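O-ureido-L-serine synthase (Streptomyces lavendulae, PDB 3X44) catalyses pyridoxal-phosphate-dependent addition of hydroxyurea to O-acetyl-L-serine, giving O-ureido-L-serine for D-cycloserine biosynthesis, and also makes L-cysteine from sulfide. Local coordinates at residues Glu154-Glu159 / Thr183-Met188; Asp170-Gly175 / Leu287-Asp292; Val198-Pro203 / Ser234-Leu239. The protein carries 1 engineered substitution. All coordinates share one frame; numbering follows the deposited sequence.

Contact 1 (Glu154-Glu159 / Thr183-Met188); sequences ETTASE and TGVGQM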
loop_
_atom_site.group_PDB
_atom_site.type_symbol
_atom_site.label_atom_id
_atom_site.label_comp_id
_atom_site.label_asym_id
_atom_site.label_seq_id
_atom_site.Cartn_x
_atom_site.Cartn_y
_atom_site.Cartn_z
ATOM N N GLU A 154 -14.263 2.270 11.672
ATOM C CA GLU A 154 -13.571 3.046 10.653
ATOM C C GLU A 154 -12.318 2.442 10.037
ATOM O O GLU A 154 -11.973 2.779 8.905
ATOM C CB GLU A 154 -13.261 4.444 11.204
ATOM C CG GLU A 154 -14.510 5.229 11.580
ATOM C CD GLU A 154 -14.266 6.290 12.636
ATOM O OE1 GLU A 154 -13.353 7.118 12.456
ATOM O OE2 GLU A 154 -14.999 6.303 13.646
ATOM N N THR A 155 -11.629 1.569 10.765
ATOM C CA THR A 155 -10.426 0.967 10.213
ATOM C C THR A 155 -10.535 -0.541 10.035
ATOM O O THR A 155 -10.549 -1.032 8.912
ATOM C CB THR A 155 -9.186 1.298 11.075
ATOM O OG1 THR A 155 -9.365 0.794 12.403
ATOM C CG2 THR A 155 -8.980 2.805 11.139
ATOM N N THR A 156 -10.612 -1.270 11.144
ATOM C CA THR A 156 -10.702 -2.726 11.106
ATOM C C THR A 156 -11.786 -3.236 10.168
ATOM O O THR A 156 -11.550 -4.147 9.377
ATOM C CB THR A 156 -10.988 -3.301 12.497
ATOM O OG1 THR A 156 -10.162 -2.634 13.460
ATOM C CG2 THR A 156 -10.701 -4.801 12.513
ATOM N N ALA A 157 -12.976 -2.659 10.285
ATOM C CA ALA A 157 -14.103 -3.036 9.441
ATOM C C ALA A 157 -13.890 -2.607 7.985
ATOM O O ALA A 157 -14.271 -3.319 7.054
ATOM C CB ALA A 157 -15.395 -2.402 9.983
ATOM N N SER A 158 -13.289 -1.437 7.789
ATOM C CA SER A 158 -13.051 -0.927 6.438
ATOM C C SER A 158 -12.043 -1.778 5.678
ATOM O O SER A 158 -12.163 -1.957 4.465
ATOM C CB SER A 158 -12.559 0.524 6.487
ATOM O OG SER A 158 -13.597 1.405 6.891
ATOM N N GLU A 159 -11.042 -2.281 6.391
ATOM C CA GLU A 159 -10.006 -3.118 5.785
ATOM C C GLU A 159 -10.615 -4.462 5.386
ATOM O O GLU A 159 -10.325 -5.001 4.314
ATOM C CB GLU A 159 -8.865 -3.350 6.786
ATOM C CG GLU A 159 -8.111 -2.085 7.169
ATOM C CD GLU A 159 -7.406 -2.209 8.505
ATOM O OE1 GLU A 159 -6.992 -3.333 8.861
ATOM O OE2 GLU A 159 -7.269 -1.181 9.196
ATOM N N THR A 183 -18.125 -5.293 18.322
ATOM C CA THR A 183 -19.175 -4.297 18.129
ATOM C C THR A 183 -18.903 -3.387 16.933
ATOM O O THR A 183 -19.790 -3.161 16.104
ATOM C CB THR A 183 -19.363 -3.445 19.402
ATOM O OG1 THR A 183 -19.827 -4.285 20.463
ATOM C CG2 THR A 183 -20.393 -2.334 19.160
ATOM N N GLY A 184 -17.676 -2.878 16.839
ATOM C CA GLY A 184 -17.315 -1.999 15.734
ATOM C C GLY A 184 -17.417 -2.676 14.379
ATOM O O GLY A 184 -18.024 -2.138 13.446
ATOM N N VAL A 185 -16.825 -3.860 14.258
ATOM C CA VAL A 185 -16.881 -4.579 12.994
ATOM C C VAL A 185 -18.285 -5.134 12.753
ATOM O O VAL A 185 -18.818 -5.042 11.647
ATOM C CB VAL A 185 -15.871 -5.737 12.962
ATOM C CG1 VAL A 185 -15.979 -6.474 11.631
ATOM C CG2 VAL A 185 -14.457 -5.200 13.131
ATOM N N GLY A 186 -18.881 -5.693 13.803
ATOM C CA GLY A 186 -20.211 -6.263 13.688
ATOM C C GLY A 186 -21.252 -5.289 13.171
ATOM O O GLY A 186 -22.136 -5.663 12.393
ATOM N N GLN A 187 -21.143 -4.034 13.598
ATOM C CA GLN A 187 -22.090 -2.999 13.202
ATOM C C GLN A 187 -21.949 -2.544 11.752
ATOM O O GLN A 187 -22.944 -2.203 11.106
ATOM C CB GLN A 187 -21.964 -1.802 14.139
ATOM C CG GLN A 187 -22.670 -2.006 15.467
ATOM C CD GLN A 187 -22.493 -0.841 16.406
ATOM O OE1 GLN A 187 -21.618 0.002 16.212
ATOM N NE2 GLN A 187 -23.327 -0.783 17.435
ATOM N N MET A 188 -20.720 -2.538 11.241
ATOM C CA MET A 188 -20.487 -2.130 9.863
ATOM C C MET A 188 -20.880 -3.290 8.951
ATOM O O MET A 188 -21.392 -3.084 7.850
ATOM C CB MET A 188 -19.016 -1.750 9.660
ATOM C CG MET A 188 -18.588 -0.517 10.462
ATOM S SD MET A 188 -19.812 0.831 10.482
ATOM C CE MET A 188 -19.601 1.475 8.860
#
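Thr156 meets Val185 where helix 147-164 packs on helix 180-192, two neighbouring helices of a fold-type II pyridoxal-phosphate enzyme. The short segments of these helices run 8.5 Å apart at closest approach and cross at -50°. The methyl of Thr156 does the touching: CG2 stands anti to the backbone N and reaches Val185 CG2 at 3.8 Å, the two branched side chains crossing at about a right angle. Its hydroxyl is used within its own helix, where Thr156 OG1 is hydrogen-bonded to His152 ND1. Next along comes Ala157. Its CB points toward the other helix and lies between Val185 and Met188, 4.0 Å from Val185 CA and 3.7 Å from Met188 CB. The CG of Met188 lies just as near, at 3.7 Å from Ala157 CB, so the base of the methionine, and not its sulfur, bears on the alanine. Backbones come together here, with Ala157 CA only 4.8 Å from Val185 CA. Ser158 turns from the partner helix and closes a bond inside its own turn, Ser158 OG donating to Glu154 O at 2.9 Å from well above the carbonyl plane. Both helices also reach a second subunit of the homotetramer: Ser158 packs on its Ser158 and Met188 on its Met188. No hydrogen bond or salt bridge joins the two helix segments. The meeting is made almost wholly of carbon atoms, while the hydroxyls of Thr156 and Ser158 are spent inside their own helix; the buried seam probably rests on fit of shape, and the small side chain of Ala157 is consistent with the close approach.

Contact 2 (Asp170-Gly175 / Leu287-Asp292); sequences DHFVTG and LAMLPD. With PUS ((E)-O-(carbamoylamino)-N-({3-hydroxy-2-methyl-5-[(phosphonooxy)methyl]pyridin-4-yl}methylidene)-L-serine), chain C.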
loop_
_atom_site.group_PDB
_atom_site.type_symbol
_atom_site.label_atom_id
_atom_site.label_comp_id
_atom_site.label_asym_id
_atom_site.label_seq_id
_atom_site.Cartn_x
_atom_site.Cartn_y
_atom_site.Cartn_z
ATOM N N ASP A 170 -18.719 -15.606 4.303
ATOM C CA ASP A 170 -19.853 -16.182 5.024
ATOM C C ASP A 170 -19.870 -16.019 6.540
ATOM O O ASP A 170 -20.937 -15.854 7.128
ATOM C CB ASP A 170 -19.959 -17.670 4.694
ATOM C CG ASP A 170 -20.146 -17.916 3.219
ATOM O OD1 ASP A 170 -21.218 -17.558 2.693
ATOM O OD2 ASP A 170 -19.216 -18.455 2.587
ATOM N N HIS A 171 -18.706 -16.092 7.181
ATOM C CA HIS A 171 -18.637 -15.952 8.638
ATOM C C HIS A 171 -17.470 -15.093 9.091
ATOM O O HIS A 171 -16.382 -15.168 8.522
ATOM C CB HIS A 171 -18.481 -17.311 9.315
ATOM C CG HIS A 171 -19.348 -18.383 8.742
ATOM N ND1 HIS A 171 -20.542 -18.759 9.318
ATOM C CD2 HIS A 171 -19.186 -19.174 7.655
ATOM C CE1 HIS A 171 -21.079 -19.736 8.608
ATOM N NE2 HIS A 171 -20.276 -20.005 7.594
ATOM N N PHE A 172 -17.714 -14.283 10.118
ATOM C CA PHE A 172 -16.692 -13.431 10.716
ATOM C C PHE A 172 -16.543 -13.957 12.148
ATOM O O PHE A 172 -17.504 -13.963 12.917
ATOM C CB PHE A 172 -17.142 -11.970 10.743
ATOM C CG PHE A 172 -16.214 -11.067 11.506
ATOM C CD1 PHE A 172 -14.915 -10.840 11.055
ATOM C CD2 PHE A 172 -16.629 -10.460 12.684
ATOM C CE1 PHE A 172 -14.042 -10.024 11.765
ATOM C CE2 PHE A 172 -15.764 -9.641 13.404
ATOM C CZ PHE A 172 -14.467 -9.422 12.943
ATOM N N VAL A 173 -15.344 -14.388 12.517
ATOM C CA VAL A 173 -15.145 -14.950 13.848
ATOM C C VAL A 173 -14.244 -14.157 14.774
ATOM O O VAL A 173 -13.133 -13.785 14.411
ATOM C CB VAL A 173 -14.587 -16.377 13.750
ATOM C CG1 VAL A 173 -14.588 -17.026 15.117
ATOM C CG2 VAL A 173 -15.411 -17.190 12.756
ATOM N N THR A 174 -14.721 -13.921 15.987
ATOM C CA THR A 174 -13.934 -13.180 16.957
ATOM C C THR A 174 -14.337 -13.482 18.392
ATOM O O THR A 174 -15.465 -13.896 18.667
ATOM C CB THR A 174 -14.082 -11.653 16.748
ATOM O OG1 THR A 174 -13.352 -10.956 17.770
ATOM C CG2 THR A 174 -15.550 -11.251 16.828
ATOM N N GLY A 175 -13.396 -13.285 19.303
ATOM C CA GLY A 175 -13.696 -13.467 20.710
ATOM C C GLY A 175 -13.886 -12.041 21.197
ATOM O O GLY A 175 -14.036 -11.127 20.377
ATOM N N LEU A 287 -13.601 -15.794 8.057
ATOM C CA LEU A 287 -12.539 -14.885 8.470
ATOM C C LEU A 287 -12.411 -14.901 9.992
ATOM O O LEU A 287 -13.398 -14.693 10.707
ATOM C CB LEU A 287 -12.841 -13.460 8.014
ATOM C CG LEU A 287 -11.858 -12.399 8.513
ATOM C CD1 LEU A 287 -10.497 -12.620 7.835
ATOM C CD2 LEU A 287 -12.391 -11.001 8.208
ATOM N N ALA A 288 -11.191 -15.132 10.477
ATOM C CA ALA A 288 -10.914 -15.179 11.908
ATOM C C ALA A 288 -9.895 -14.121 12.329
ATOM O O ALA A 288 -8.889 -13.902 11.644
ATOM C CB ALA A 288 -10.395 -16.567 12.294
ATOM N N MET A 289 -10.162 -13.471 13.459
ATOM C CA MET A 289 -9.266 -12.448 13.986
ATOM C C MET A 289 -8.144 -13.071 14.812
ATOM O O MET A 289 -8.386 -13.955 15.626
ATOM C CB MET A 289 -10.033 -11.474 14.886
ATOM C CG MET A 289 -11.119 -10.682 14.193
ATOM S SD MET A 289 -10.424 -9.470 13.059
ATOM C CE MET A 289 -9.537 -8.392 14.195
ATOM N N LEU A 290 -6.917 -12.612 14.584
ATOM C CA LEU A 290 -5.752 -13.069 15.338
ATOM C C LEU A 290 -5.282 -11.771 16.005
ATOM O O LEU A 290 -4.534 -10.980 15.419
ATOM C CB LEU A 290 -4.664 -13.619 14.406
ATOM C CG LEU A 290 -5.045 -14.619 13.303
ATOM C CD1 LEU A 290 -3.763 -15.208 12.730
ATOM C CD2 LEU A 290 -5.956 -15.722 13.839
ATOM N N PRO A 291 -5.746 -11.528 17.236
ATOM C CA PRO A 291 -5.424 -10.334 18.027
ATOM C C PRO A 291 -3.975 -9.960 18.291
ATOM O O PRO A 291 -3.640 -8.775 18.286
ATOM C CB PRO A 291 -6.211 -10.544 19.320
ATOM C CG PRO A 291 -7.362 -11.449 18.901
ATOM C CD PRO A 291 -6.682 -12.409 17.959
ATOM N N ASP A 292 -3.109 -10.940 18.519
ATOM C CA ASP A 292 -1.724 -10.603 18.804
ATOM C C ASP A 292 -0.698 -11.660 18.424
ATOM O O ASP A 292 -1.039 -12.748 17.950
ATOM C CB ASP A 292 -1.573 -10.243 20.291
ATOM C CG ASP A 292 -1.814 -11.429 21.223
ATOM O OD1 ASP A 292 -2.052 -12.559 20.735
ATOM O OD2 ASP A 292 -1.761 -11.217 22.456
HETATM N N PUS C . -7.387 -6.913 25.368
HETATM C CA PUS C . -7.765 -5.737 26.251
HETATM C CB PUS C . -9.005 -6.070 27.155
HETATM O OG PUS C . -8.702 -7.251 28.027
HETATM N ND PUS C . -9.397 -7.157 29.291
HETATM C CE PUS C . -10.228 -8.153 29.672
HETATM N NZ2 PUS C . -10.718 -9.012 28.760
HETATM O OZ1 PUS C . -10.529 -8.271 30.817
HETATM C C PUS C . -6.557 -5.379 27.143
HETATM O O PUS C . -5.456 -5.716 26.805
HETATM O OT PUS C . -6.717 -4.764 28.170
HETATM C C2 PUS C . -6.361 -10.472 22.906
HETATM C C3 PUS C . -6.594 -9.220 23.649
HETATM C C4 PUS C . -7.933 -8.620 23.626
HETATM C C5 PUS C . -8.986 -9.274 22.841
HETATM C C6 PUS C . -8.655 -10.515 22.124
HETATM C C2A PUS C . -5.015 -11.137 22.940
HETATM C C4A PUS C . -8.278 -7.448 24.517
HETATM C C5A PUS C . -10.393 -8.701 22.766
HETATM N N1 PUS C . -7.388 -11.052 22.189
HETATM O O3 PUS C . -5.574 -8.610 24.283
HETATM O O1P PUS C . -11.225 -5.858 23.494
HETATM O O2P PUS C . -11.695 -5.612 21.190
HETATM O O3P PUS C . -12.785 -7.314 22.442
HETATM O O4P PUS C . -10.421 -7.500 21.924
HETATM P P PUS C . -11.536 -6.571 22.269
#
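Phe172 lays the edge of its ring against Leu287, CD1 lying 3.8 Å from Leu287 CD2, the two side chains running side by side on one face of a sheet. The parallel strands 171-174 and 285-290 are neighbours in the central sheet of this fold-type II pyridoxal-phosphate domain. Three backbone bonds alternate between them: Leu287 N to His171 O, Val173 N to Leu287 O at 2.7 Å, and Met289 N to Val173 O. On the opposite face Val173 and Ala288 pair less closely. Farther along the Phe172 face, Met289 CG, anti to the carbonyl carbon (chi1 -63°), comes 3.8 Å from Phe172 CZ; the bend at chi2 (-70°) then sets SD at the ring edge, 5.0 Å from the Phe172 centroid, a Met-aromatic contact. Helices 147-164 and 180-192 cover this face, with Ile160 touching both Phe172 and Leu287. Past its C-terminal end strand 285-290 delivers Pro291 and Asp292 to the bound O-ureido-L-serine aldimine: Pro291 CB lies 3.1 Å from its pyridine N1. Asp292 OD2, hydrogen-bonded to Tyr297 OH and Asn73 ND2, sits 3.3 Å from the ring methyl C2A of that aldimine.

Contact 3 (Val198-Pro203 / Ser234-Leu239); sequences VVALEP and SVIDDL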
loop_
_atom_site.group_PDB
_atom_site.type_symbol
_atom_site.label_atom_id
_atom_site.label_comp_id
_atom_site.label_asym_id
_atom_site.label_seq_id
_atom_site.Cartn_x
_atom_site.Cartn_y
_atom_site.Cartn_z
ATOM N N VAL A 198 -22.058 -13.287 12.093
ATOM C CA VAL A 198 -21.132 -12.779 13.090
ATOM C C VAL A 198 -21.074 -13.761 14.252
ATOM O O VAL A 198 -22.032 -13.909 15.013
ATOM C CB VAL A 198 -21.562 -11.379 13.600
ATOM C CG1 VAL A 198 -20.687 -10.960 14.772
ATOM C CG2 VAL A 198 -21.445 -10.357 12.467
ATOM N N VAL A 199 -19.933 -14.430 14.377
ATOM C CA VAL A 199 -19.721 -15.433 15.414
ATOM C C VAL A 199 -18.832 -14.930 16.543
ATOM O O VAL A 199 -17.656 -14.639 16.331
ATOM C CB VAL A 199 -19.070 -16.703 14.802
ATOM C CG1 VAL A 199 -18.883 -17.769 15.865
ATOM C CG2 VAL A 199 -19.935 -17.224 13.656
ATOM N N ALA A 200 -19.394 -14.848 17.746
ATOM C CA ALA A 200 -18.636 -14.393 18.915
ATOM C C ALA A 200 -18.472 -15.547 19.891
ATOM O O ALA A 200 -19.452 -16.139 20.337
ATOM C CB ALA A 200 -19.354 -13.224 19.602
ATOM N N LEU A 201 -17.230 -15.878 20.218
ATOM C CA LEU A 201 -16.989 -16.971 21.142
ATOM C C LEU A 201 -16.549 -16.470 22.508
ATOM O O LEU A 201 -16.078 -15.342 22.647
ATOM C CB LEU A 201 -15.926 -17.919 20.573
ATOM C CG LEU A 201 -14.561 -17.299 20.268
ATOM C CD1 LEU A 201 -13.636 -17.482 21.461
ATOM C CD2 LEU A 201 -13.969 -17.955 19.030
ATOM N N GLU A 202 -16.728 -17.318 23.514
ATOM C CA GLU A 202 -16.319 -17.017 24.874
ATOM C C GLU A 202 -15.573 -18.260 25.347
ATOM O O GLU A 202 -15.751 -19.344 24.787
ATOM C CB GLU A 202 -17.532 -16.795 25.782
ATOM C CG GLU A 202 -18.661 -15.995 25.178
ATOM C CD GLU A 202 -19.750 -15.709 26.202
ATOM O OE1 GLU A 202 -19.533 -14.833 27.067
ATOM O OE2 GLU A 202 -20.816 -16.365 26.149
ATOM N N PRO A 203 -14.707 -18.117 26.362
ATOM C CA PRO A 203 -13.986 -19.303 26.839
ATOM C C PRO A 203 -14.993 -20.245 27.491
ATOM O O PRO A 203 -15.955 -19.791 28.118
ATOM C CB PRO A 203 -12.977 -18.745 27.850
ATOM C CG PRO A 203 -12.939 -17.247 27.596
ATOM C CD PRO A 203 -14.318 -16.899 27.093
ATOM N N SER A 234 -26.775 -6.882 19.740
ATOM C CA SER A 234 -27.542 -7.118 18.523
ATOM C C SER A 234 -26.744 -7.509 17.271
ATOM O O SER A 234 -27.324 -8.006 16.306
ATOM C CB SER A 234 -28.416 -5.898 18.214
ATOM O OG SER A 234 -27.633 -4.769 17.884
ATOM N N VAL A 235 -25.428 -7.308 17.274
ATOM C CA VAL A 235 -24.631 -7.662 16.095
ATOM C C VAL A 235 -24.261 -9.142 16.038
ATOM O O VAL A 235 -23.764 -9.624 15.020
ATOM C CB VAL A 235 -23.323 -6.837 16.017
ATOM C CG1 VAL A 235 -23.639 -5.356 16.076
ATOM C CG2 VAL A 235 -22.385 -7.245 17.143
ATOM N N ILE A 236 -24.511 -9.863 17.126
ATOM C CA ILE A 236 -24.178 -11.280 17.195
ATOM C C ILE A 236 -25.245 -12.232 16.640
ATOM O O ILE A 236 -26.410 -12.162 17.021
ATOM C CB ILE A 236 -23.882 -11.695 18.650
ATOM C CG1 ILE A 236 -22.790 -10.793 19.236
ATOM C CG2 ILE A 236 -23.475 -13.169 18.701
ATOM C CD1 ILE A 236 -22.553 -11.008 20.709
ATOM N N ASP A 237 -24.828 -13.120 15.741
ATOM C CA ASP A 237 -25.720 -14.119 15.157
ATOM C C ASP A 237 -25.454 -15.456 15.832
ATOM O O ASP A 237 -26.371 -16.234 16.075
ATOM C CB ASP A 237 -25.471 -14.267 13.656
ATOM C CG ASP A 237 -25.691 -12.979 12.905
ATOM O OD1 ASP A 237 -24.736 -12.509 12.249
ATOM O OD2 ASP A 237 -26.817 -12.437 12.975
ATOM N N ASP A 238 -24.186 -15.715 16.139
ATOM C CA ASP A 238 -23.800 -16.958 16.791
ATOM C C ASP A 238 -22.925 -16.710 18.010
ATOM O O ASP A 238 -21.815 -16.187 17.891
ATOM C CB ASP A 238 -23.041 -17.862 15.815
ATOM C CG ASP A 238 -23.889 -18.289 14.643
ATOM O OD1 ASP A 238 -24.973 -18.853 14.876
ATOM O OD2 ASP A 238 -23.474 -18.060 13.487
ATOM N N LEU A 239 -23.432 -17.094 19.179
ATOM C CA LEU A 239 -22.702 -16.960 20.439
ATOM C C LEU A 239 -22.289 -18.381 20.852
ATOM O O LEU A 239 -23.128 -19.189 21.256
ATOM C CB LEU A 239 -23.607 -16.331 21.510
ATOM C CG LEU A 239 -22.998 -16.093 22.897
ATOM C CD1 LEU A 239 -21.732 -15.259 22.775
ATOM C CD2 LEU A 239 -24.020 -15.390 23.796
#
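Val198, Ala200 and Asp238 carry this junction, in which strand 197-203 takes the parallel edge strand 238-242 as its neighbour in the sheet; helix 208-211 lies between them in the chain, making a beta-alpha-beta unit. Val198 is gripped at both ends of its backbone. Its N-H runs almost straight, at 176°, to Asp237 OD1, 2.8 Å from Val198 N, using the anti lone pair of that carboxylate oxygen. Val198 O takes two bonds, from Asp237 N in the carbonyl plane and from Asp238 N tilted out of it, each at 3.0 Å. The isopropyl group meanwhile rests on the carbonyl of Val235, whose O lies 3.2 Å from Val198 CB and close to both methyls as well. Two residues on, Ala200 N gives its hydrogen to Asp238 O at 2.8 Å, nearly along the C=O axis, in keeping with the parallel pairing of Val199 with Asp238 and Ala200 with Leu239. Ala200 CB faces Ile236 CD1 at 4.0 Å, on the side of the sheet shared with Leu239. Asp238 goes to the other side with Val199: its CB lies 3.8 Å from Val199 CG2, while the carboxylate, set by a CG anti to the carbonyl carbon, forms a salt bridge from OD2 to Arg197 NE. At the far end the side chain of Glu202 runs obliquely past that of Leu239, OE2 3.7 Å from Leu239 CD1; its OE1 and OE2 accept from the backbone amides of Leu209 and Ala210 on helix 208-211. Leu239 CD1 also comes within 3.5 Å of Ala200 O.

Overall arrangement
Contacts 2 and 3 belong to one sheet, strand 171-174 being bonded on one side to strand 285-290 and on the other to strand 197-203, through Phe172 O with Val199 N and Thr174 N with Val199 O. Contact 1 lies over that sheet, Val185 CG1 touching Phe172 CZ. It also meets contact 3, where Gln187 packs on Val235. Contacts 1 and 2 are buried; contact 3, at the sheet edge, is only partly so. The chemistry shifts accordingly: apolar carbons without cross-bonds between the helices, backbone bonds with apolar side chains in the sheet interior, and at the edge the Asp237 carboxylate bonding a backbone N-H as well. Contact 2 alone places side chains against the bound aldimine.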